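Side-chain contacts in putative short-chain dehydrogenase/reductase (Burkholderia xenovorans, PDB 5JY1), which binds NAD in a Rossmann-type fold and is probably an oxidoreductase of the short-chain dehydrogenase/reductase family, possibly a 3-oxoacyl-[acyl-carrier-protein] reductase: residues A76-A81 against L124-W129; G90-L95 against R132-P137; V236-A239 against F245-G248. All blocks are in the same frame, centred on the assembly; numbering follows the deposited sequence.

Contact 1: residues A76-A81 against L124-W129; sequences ASIEAA and LWATWW
I78 reaches across to W129 and A126 chiefly with its CD1 methyl. This CD1 lies 3.8 Å from W129 CB and 4.0 Å from W129 CE3, meeting the indole at its edge, near the ring plane. The same methyl sits 3.7 Å from the backbone A126 O and only brushes A126 CB, while I78 CG2 is a more distant second, 4.2 Å from W129 C. I78 gets there because CG1 stands anti to its own carbonyl carbon (chi1 -68°) and the chain then runs on extended to CD1. The two side chains cross at about a right angle. Two further neighbours meet the indole: W125 O, which accepts the helical bond from W129 N, lies 3.0 Å above one face, towards the rim, and D113 of the second subunit is hydrogen-bonded to W129 NE1. Beside this apolar spot a water sits 2.9 Å from W129 O and, at a longer 3.3 Å, from E79 OE2. V72, which binds NAD, packs against both I78 and A126, which places the contact just behind a cofactor-binding residue. Helix 75-89 thus leans on helix 113-141 through I78. Helix 113-141 in turn lies against helix 162-182, with L124 and T127 on I171, and faces the second subunit through W125 and W128.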
loop_
_atom_site.group_PDB
_atom_site.type_symbol
_atom_site.label_atom_id
_atom_site.label_comp_id
_atom_site.label_asym_id
_atom_site.label_seq_id
_atom_site.Cartn_x
_atom_site.Cartn_y
_atom_site.Cartn_z
ATOM N N ALA A 76 -2.770 -11.800 32.811
ATOM C CA ALA A 76 -1.985 -11.819 34.044
ATOM C C ALA A 76 -0.601 -12.412 33.815
ATOM O O ALA A 76 0.386 -11.924 34.374
ATOM C CB ALA A 76 -2.724 -12.596 35.134
ATOM N N SER A 77 -0.507 -13.463 32.995
ATOM C CA SER A 77 0.783 -14.113 32.761
ATOM C C SER A 77 1.734 -13.195 32.009
ATOM O O SER A 77 2.928 -13.124 32.328
ATOM C CB SER A 77 0.576 -15.411 31.977
ATOM O OG SER A 77 1.811 -16.087 31.765
ATOM N N ILE A 78 1.216 -12.486 31.007
ATOM C CA ILE A 78 2.015 -11.505 30.278
ATOM C C ILE A 78 2.494 -10.406 31.218
ATOM O O ILE A 78 3.670 -10.024 31.210
ATOM C CB ILE A 78 1.196 -10.927 29.111
ATOM C CG1 ILE A 78 0.942 -11.997 28.053
ATOM C CG2 ILE A 78 1.909 -9.733 28.530
ATOM C CD1 ILE A 78 -0.064 -11.570 26.982
ATOM N N GLU A 79 1.581 -9.877 32.042
ATOM C CA GLU A 79 1.947 -8.804 32.959
ATOM C C GLU A 79 2.991 -9.278 33.959
ATOM O O GLU A 79 3.928 -8.541 34.290
ATOM C CB GLU A 79 0.700 -8.278 33.679
ATOM C CG GLU A 79 -0.211 -7.483 32.758
ATOM C CD GLU A 79 -1.451 -6.961 33.446
ATOM O OE1 GLU A 79 -1.807 -7.492 34.512
ATOM O OE2 GLU A 79 -2.077 -6.023 32.905
ATOM N N ALA A 80 2.874 -10.528 34.403
ATOM C CA ALA A 80 3.870 -11.079 35.316
ATOM C C ALA A 80 5.235 -11.187 34.642
ATOM O O ALA A 80 6.267 -10.908 35.264
ATOM C CB ALA A 80 3.395 -12.441 35.836
ATOM N N ALA A 81 5.257 -11.568 33.364
ATOM C CA ALA A 81 6.526 -11.675 32.650
ATOM C C ALA A 81 7.180 -10.308 32.462
ATOM O O ALA A 81 8.408 -10.184 32.550
ATOM C CB ALA A 81 6.308 -12.353 31.298
ATOM N N LEU A 124 -3.810 -11.380 18.459
ATOM C CA LEU A 124 -4.158 -9.972 18.635
ATOM C C LEU A 124 -4.194 -9.580 20.106
ATOM O O LEU A 124 -3.539 -8.614 20.508
ATOM C CB LEU A 124 -5.498 -9.676 17.957
ATOM C CG LEU A 124 -5.918 -8.211 17.920
ATOM C CD1 LEU A 124 -4.822 -7.363 17.284
ATOM C CD2 LEU A 124 -7.237 -8.063 17.152
ATOM N N TRP A 125 -4.970 -10.300 20.924
ATOM C CA TRP A 125 -5.050 -9.956 22.341
ATOM C C TRP A 125 -3.690 -10.072 23.017
ATOM O O TRP A 125 -3.308 -9.212 23.826
ATOM C CB TRP A 125 -6.072 -10.851 23.035
ATOM C CG TRP A 125 -7.491 -10.402 22.806
ATOM C CD1 TRP A 125 -8.387 -10.916 21.910
ATOM C CD2 TRP A 125 -8.164 -9.339 23.487
ATOM N NE1 TRP A 125 -9.588 -10.231 21.994
ATOM C CE2 TRP A 125 -9.473 -9.266 22.961
ATOM C CE3 TRP A 125 -7.790 -8.450 24.505
ATOM C CZ2 TRP A 125 -10.415 -8.339 23.423
ATOM C CZ3 TRP A 125 -8.713 -7.526 24.951
ATOM C CH2 TRP A 125 -10.017 -7.480 24.416
ATOM N N ALA A 126 -2.944 -11.127 22.701
ATOM C CA ALA A 126 -1.607 -11.276 23.273
ATOM C C ALA A 126 -0.744 -10.052 22.997
ATOM O O ALA A 126 -0.018 -9.584 23.882
ATOM C CB ALA A 126 -0.940 -12.527 22.713
ATOM N N THR A 127 -0.782 -9.546 21.758
ATOM C CA THR A 127 -0.008 -8.361 21.402
ATOM C C THR A 127 -0.515 -7.132 22.145
ATOM O O THR A 127 0.272 -6.363 22.706
ATOM C CB THR A 127 -0.072 -8.150 19.885
ATOM O OG1 THR A 127 0.580 -9.240 19.228
ATOM C CG2 THR A 127 0.595 -6.855 19.479
ATOM N N TRP A 128 -1.836 -6.939 22.159
ATOM C CA TRP A 128 -2.463 -5.843 22.897
ATOM C C TRP A 128 -2.049 -5.829 24.367
ATOM O O TRP A 128 -1.635 -4.789 24.895
ATOM C CB TRP A 128 -3.984 -5.984 22.757
ATOM C CG TRP A 128 -4.900 -5.113 23.611
ATOM C CD1 TRP A 128 -5.404 -5.416 24.842
ATOM C CD2 TRP A 128 -5.501 -3.865 23.231
ATOM N NE1 TRP A 128 -6.250 -4.417 25.270
ATOM C CE2 TRP A 128 -6.327 -3.454 24.294
ATOM C CE3 TRP A 128 -5.424 -3.061 22.088
ATOM C CZ2 TRP A 128 -7.058 -2.266 24.256
ATOM C CZ3 TRP A 128 -6.142 -1.882 22.057
ATOM C CH2 TRP A 128 -6.946 -1.493 23.127
ATOM N N TRP A 129 -2.169 -6.974 25.049
ATOM C CA TRP A 129 -1.841 -7.029 26.472
ATOM C C TRP A 129 -0.361 -6.760 26.706
ATOM O O TRP A 129 0.011 -6.041 27.641
ATOM C CB TRP A 129 -2.214 -8.396 27.043
ATOM C CG TRP A 129 -3.677 -8.622 27.219
ATOM C CD1 TRP A 129 -4.611 -7.701 27.596
ATOM C CD2 TRP A 129 -4.378 -9.854 27.020
ATOM N NE1 TRP A 129 -5.860 -8.293 27.653
ATOM C CE2 TRP A 129 -5.741 -9.612 27.301
ATOM C CE3 TRP A 129 -3.987 -11.138 26.625
ATOM C CZ2 TRP A 129 -6.711 -10.606 27.206
ATOM C CZ3 TRP A 129 -4.957 -12.129 26.534
ATOM C CH2 TRP A 129 -6.302 -11.855 26.823
HETATM O O HOH W 1 -1.949 -5.566 29.664
#

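Contact 2: residues G90-L95 against R132-P137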
loop_
_atom_site.group_PDB
_atom_site.type_symbol
_atom_site.label_atom_id
_atom_site.label_comp_id
_atom_site.label_asym_id
_atom_site.label_seq_id
_atom_site.Cartn_x
_atom_site.Cartn_y
_atom_site.Cartn_z
ATOM N N GLY A 90 16.132 -4.679 35.303
ATOM C CA GLY A 90 16.108 -3.254 35.550
ATOM C C GLY A 90 15.260 -2.433 34.602
ATOM O O GLY A 90 15.063 -1.239 34.864
ATOM N N SER A 91 14.769 -3.021 33.513
ATOM C CA SER A 91 14.002 -2.295 32.507
ATOM C C SER A 91 13.325 -3.310 31.594
ATOM O O SER A 91 13.561 -4.516 31.697
ATOM C CB SER A 91 14.906 -1.359 31.694
ATOM O OG SER A 91 15.962 -2.091 31.081
ATOM N N LEU A 92 12.478 -2.807 30.686
ATOM C CA LEU A 92 11.995 -3.611 29.556
ATOM C C LEU A 92 11.969 -2.678 28.349
ATOM O O LEU A 92 10.952 -2.039 28.063
ATOM C CB LEU A 92 10.631 -4.244 29.810
ATOM C CG LEU A 92 10.158 -5.085 28.614
ATOM C CD1 LEU A 92 11.231 -6.099 28.176
ATOM C CD2 LEU A 92 8.831 -5.784 28.935
ATOM N N ASP A 93 13.098 -2.617 27.647
ATOM C CA ASP A 93 13.303 -1.657 26.572
ATOM C C ASP A 93 12.713 -2.110 25.249
ATOM O O ASP A 93 12.336 -1.261 24.433
ATOM C CB ASP A 93 14.802 -1.409 26.379
ATOM C CG ASP A 93 15.485 -1.026 27.663
ATOM O OD1 ASP A 93 15.445 0.174 28.005
ATOM O OD2 ASP A 93 16.058 -1.919 28.338
ATOM N N ILE A 94 12.622 -3.422 25.030
ATOM C CA ILE A 94 12.314 -4.005 23.726
ATOM C C ILE A 94 11.293 -5.118 23.914
ATOM O O ILE A 94 11.521 -6.040 24.706
ATOM C CB ILE A 94 13.580 -4.578 23.057
ATOM C CG1 ILE A 94 14.649 -3.501 22.847
ATOM C CG2 ILE A 94 13.225 -5.330 21.762
ATOM C CD1 ILE A 94 16.065 -4.076 22.811
ATOM N N LEU A 95 10.191 -5.068 23.166
ATOM C CA LEU A 95 9.176 -6.118 23.195
ATOM C C LEU A 95 8.994 -6.695 21.797
ATOM O O LEU A 95 8.794 -5.941 20.840
ATOM C CB LEU A 95 7.839 -5.579 23.709
ATOM C CG LEU A 95 6.635 -6.520 23.607
ATOM C CD1 LEU A 95 6.766 -7.702 24.564
ATOM C CD2 LEU A 95 5.338 -5.750 23.885
ATOM N N ARG A 132 0.554 -2.952 26.092
ATOM C CA ARG A 132 0.132 -2.056 27.162
ATOM C C ARG A 132 0.881 -2.315 28.472
ATOM O O ARG A 132 1.095 -1.376 29.245
ATOM C CB ARG A 132 -1.386 -2.154 27.342
ATOM C CG ARG A 132 -2.132 -1.478 26.174
ATOM C CD ARG A 132 -3.447 -2.180 25.782
ATOM N NE ARG A 132 -4.364 -2.382 26.908
ATOM C CZ ARG A 132 -5.246 -1.482 27.337
ATOM N NH1 ARG A 132 -5.322 -0.287 26.765
ATOM N NH2 ARG A 132 -6.062 -1.777 28.343
ATOM N N ALA A 133 1.324 -3.554 28.726
ATOM C CA ALA A 133 2.110 -3.811 29.932
ATOM C C ALA A 133 3.533 -3.277 29.798
ATOM O O ALA A 133 4.048 -2.638 30.725
ATOM C CB ALA A 133 2.130 -5.306 30.250
ATOM N N ALA A 134 4.179 -3.528 28.650
ATOM C CA ALA A 134 5.537 -3.034 28.432
ATOM C C ALA A 134 5.573 -1.514 28.331
ATOM O O ALA A 134 6.588 -0.889 28.665
ATOM C CB ALA A 134 6.120 -3.667 27.163
ATOM N N PHE A 135 4.472 -0.907 27.887
ATOM C CA PHE A 135 4.367 0.545 27.802
ATOM C C PHE A 135 4.705 1.242 29.116
ATOM O O PHE A 135 5.262 2.344 29.104
ATOM C CB PHE A 135 2.944 0.903 27.359
ATOM C CG PHE A 135 2.618 2.364 27.432
ATOM C CD1 PHE A 135 3.063 3.243 26.449
ATOM C CD2 PHE A 135 1.800 2.848 28.448
ATOM C CE1 PHE A 135 2.729 4.588 26.503
ATOM C CE2 PHE A 135 1.466 4.188 28.508
ATOM C CZ PHE A 135 1.923 5.057 27.548
ATOM N N VAL A 136 4.373 0.637 30.256
ATOM C CA VAL A 136 4.540 1.323 31.535
ATOM C C VAL A 136 6.024 1.589 31.793
ATOM O O VAL A 136 6.402 2.757 31.976
ATOM C CB VAL A 136 3.875 0.540 32.679
ATOM C CG1 VAL A 136 4.145 1.203 34.031
ATOM C CG2 VAL A 136 2.370 0.412 32.411
ATOM N N PRO A 137 6.909 0.584 31.813
ATOM C CA PRO A 137 8.333 0.915 31.991
ATOM C C PRO A 137 8.930 1.698 30.827
ATOM O O PRO A 137 9.855 2.492 31.052
ATOM C CB PRO A 137 8.999 -0.458 32.153
ATOM C CG PRO A 137 8.068 -1.405 31.467
ATOM C CD PRO A 137 6.701 -0.878 31.775
#
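L92 and L95 both hold CG anti to the backbone N (chi1 180° and 172°); this carries both CG atoms towards the helix, and the similar second torsions bring the CD2 methyls to the same target, A134 CB. The distances are nearly equal, 3.9 Å from L92 CD2 and 4.0 Å from L95 CD2, so the small alanine methyl is gripped by two leucine branches. L92 also meets the next turn of the helix: its CB lies 4.2 Å from P137 CG. A134 and P137 are three residues apart and face the same way, while F135 points away from the strand and stacks on W182. P137 brings no N-H to the helix, which kinks there; the V136 N to A133 O bond just before it is weak. This is the β-α layer of a Rossmann fold: strand 94-97, a central parallel strand between 16-20 and 144-149, is covered by helix 113-141, and the strand leads into the Asn-Asn-Ala sequence of classical short-chain dehydrogenases, whose N98 binds NAD. Leucines at 92 and 95 share one side because D93, with near-helical backbone angles, interrupts the alternation before the strand begins; D93 and I94 both turn away from the helix. The D93 carboxylate is held by three partners. S91 OG donates to D93 OD2 at 2.8 Å, on the syn side but 32° out of the carboxylate plane, V16 N reaches the same oxygen, and R15 makes a salt bridge to OD1. Helix 75-89 flanks both segments, with V82 and A85 against L92 and V86 against P137. At the start of 132-137, R132 NH1 hydrogen-bonds to K111 O of the second subunit.

Contact 3: residues V236-A239 against F245-G248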
loop_
_atom_site.group_PDB
_atom_site.type_symbol
_atom_site.label_atom_id
_atom_site.label_comp_id
_atom_site.label_asym_id
_atom_site.label_seq_id
_atom_site.Cartn_x
_atom_site.Cartn_y
_atom_site.Cartn_z
ATOM N N VAL A 236 16.744 -6.921 15.107
ATOM C CA VAL A 236 17.740 -6.087 15.778
ATOM C C VAL A 236 17.645 -4.642 15.291
ATOM O O VAL A 236 17.698 -3.699 16.089
ATOM C CB VAL A 236 19.152 -6.668 15.570
ATOM C CG1 VAL A 236 20.213 -5.677 16.061
ATOM C CG2 VAL A 236 19.299 -7.987 16.328
ATOM N N PHE A 237 17.505 -4.444 13.976
ATOM C CA PHE A 237 17.326 -3.093 13.447
ATOM C C PHE A 237 16.183 -2.374 14.153
ATOM O O PHE A 237 16.358 -1.267 14.680
ATOM C CB PHE A 237 17.070 -3.148 11.938
ATOM C CG PHE A 237 16.718 -1.804 11.324
ATOM C CD1 PHE A 237 17.675 -0.799 11.212
ATOM C CD2 PHE A 237 15.439 -1.569 10.838
ATOM C CE1 PHE A 237 17.354 0.432 10.649
ATOM C CE2 PHE A 237 15.107 -0.341 10.258
ATOM C CZ PHE A 237 16.069 0.654 10.160
ATOM N N PHE A 238 15.010 -3.006 14.203
ATOM C CA PHE A 238 13.833 -2.378 14.787
ATOM C C PHE A 238 13.866 -2.340 16.307
ATOM O O PHE A 238 12.944 -1.776 16.908
ATOM C CB PHE A 238 12.560 -3.097 14.323
ATOM C CG PHE A 238 12.147 -2.734 12.925
ATOM C CD1 PHE A 238 11.753 -1.438 12.629
ATOM C CD2 PHE A 238 12.145 -3.678 11.912
ATOM C CE1 PHE A 238 11.370 -1.086 11.345
ATOM C CE2 PHE A 238 11.768 -3.335 10.629
ATOM C CZ PHE A 238 11.382 -2.036 10.344
ATOM N N ALA A 239 14.882 -2.933 16.938
ATOM C CA ALA A 239 15.013 -2.908 18.389
ATOM C C ALA A 239 16.124 -1.982 18.870
ATOM O O ALA A 239 16.372 -1.912 20.083
ATOM C CB ALA A 239 15.271 -4.327 18.917
ATOM N N PHE A 245 14.377 6.710 13.935
ATOM C CA PHE A 245 13.514 7.624 13.192
ATOM C C PHE A 245 12.499 6.879 12.324
ATOM O O PHE A 245 11.906 7.478 11.418
ATOM C CB PHE A 245 14.366 8.581 12.345
ATOM C CG PHE A 245 13.718 9.936 12.082
ATOM C CD1 PHE A 245 13.160 10.681 13.120
ATOM C CD2 PHE A 245 13.717 10.482 10.797
ATOM C CE1 PHE A 245 12.588 11.934 12.874
ATOM C CE2 PHE A 245 13.142 11.735 10.542
ATOM C CZ PHE A 245 12.577 12.459 11.578
ATOM N N VAL A 246 12.263 5.595 12.611
ATOM C CA VAL A 246 11.332 4.742 11.869
ATOM C C VAL A 246 10.240 4.275 12.829
ATOM O O VAL A 246 10.535 3.612 13.826
ATOM C CB VAL A 246 12.048 3.522 11.264
ATOM C CG1 VAL A 246 11.071 2.679 10.418
ATOM C CG2 VAL A 246 13.253 3.943 10.436
ATOM N N THR A 247 8.980 4.571 12.514
ATOM C CA THR A 247 7.900 4.056 13.342
ATOM C C THR A 247 6.634 3.921 12.503
ATOM O O THR A 247 6.435 4.659 11.534
ATOM C CB THR A 247 7.670 4.948 14.572
ATOM O OG1 THR A 247 6.853 4.243 15.517
ATOM C CG2 THR A 247 6.973 6.264 14.195
ATOM N N GLY A 248 5.800 2.947 12.868
ATOM C CA GLY A 248 4.548 2.698 12.170
ATOM C C GLY A 248 4.695 1.977 10.853
ATOM O O GLY A 248 3.738 1.950 10.069
#
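V246 meets the outer atoms of the F237 and F238 rings, one methyl against each, but the two meetings are unequal. The closer is with F238: V246 CG1 stands 3.9 Å from F238 CE1, at the ring edge and near its plane, and the two side chains cross obliquely. The looser is with F237, whose CZ is 4.3 Å from V246 CG2. The valine's chi1 of -177° puts CG1 anti to the backbone N and CG2 anti to the carbonyl carbon, which turns the branch until CG1 lies at F238 and CG2 at F237. The two phenyls also pack on each other: F237 CD2 sits 3.8 Å above one face of the F238 ring, over its centre. N190 and I192 of strand 187-194 add to the packing on the F238 side chain. The looser F237 side does not end in solvent: M242 of the same chain touches the ring, and F237 of the third subunit stacks on it, while H252 of that subunit packs on V246. The loop carrying V246 is pinned by polar bonds that leave the methyls to the rings. V246 O accepts from N190 ND2, T247 OG1 is bonded to V189 N, and T247 O is hydrogen-bonded to H258 of the third subunit. With phi at 77°, G248 then turns the chain towards strand 250-253. Helix 227-239, this Val-Thr-Gly loop and strand 250-253, outermost within the chain, belong to the C-terminal part of the classical short-chain dehydrogenase fold, where tetramers of this family commonly build one of their large subunit interfaces.

All three contacts are buried and join their segments mostly through apolar side chains, without a direct hydrogen bond between them; W129 of contact 1 is partly exposed, whereas every touching residue of contacts 2 and 3 is buried. Contacts 1 and 2 share helix 113-141, touch through E79 and A133, and both meet the second subunit. Contact 1 joins two helices close to the cofactor, with an aromatic edge and a water; contact 2 lays the helix on a central strand and the loop leading into it with aliphatic groups alone. Contact 3 joins a helix to a loop, uses phenyl rings and abuts the third subunit. It meets contact 2 where I94 CD1 packs 3.5 Å from A239 O.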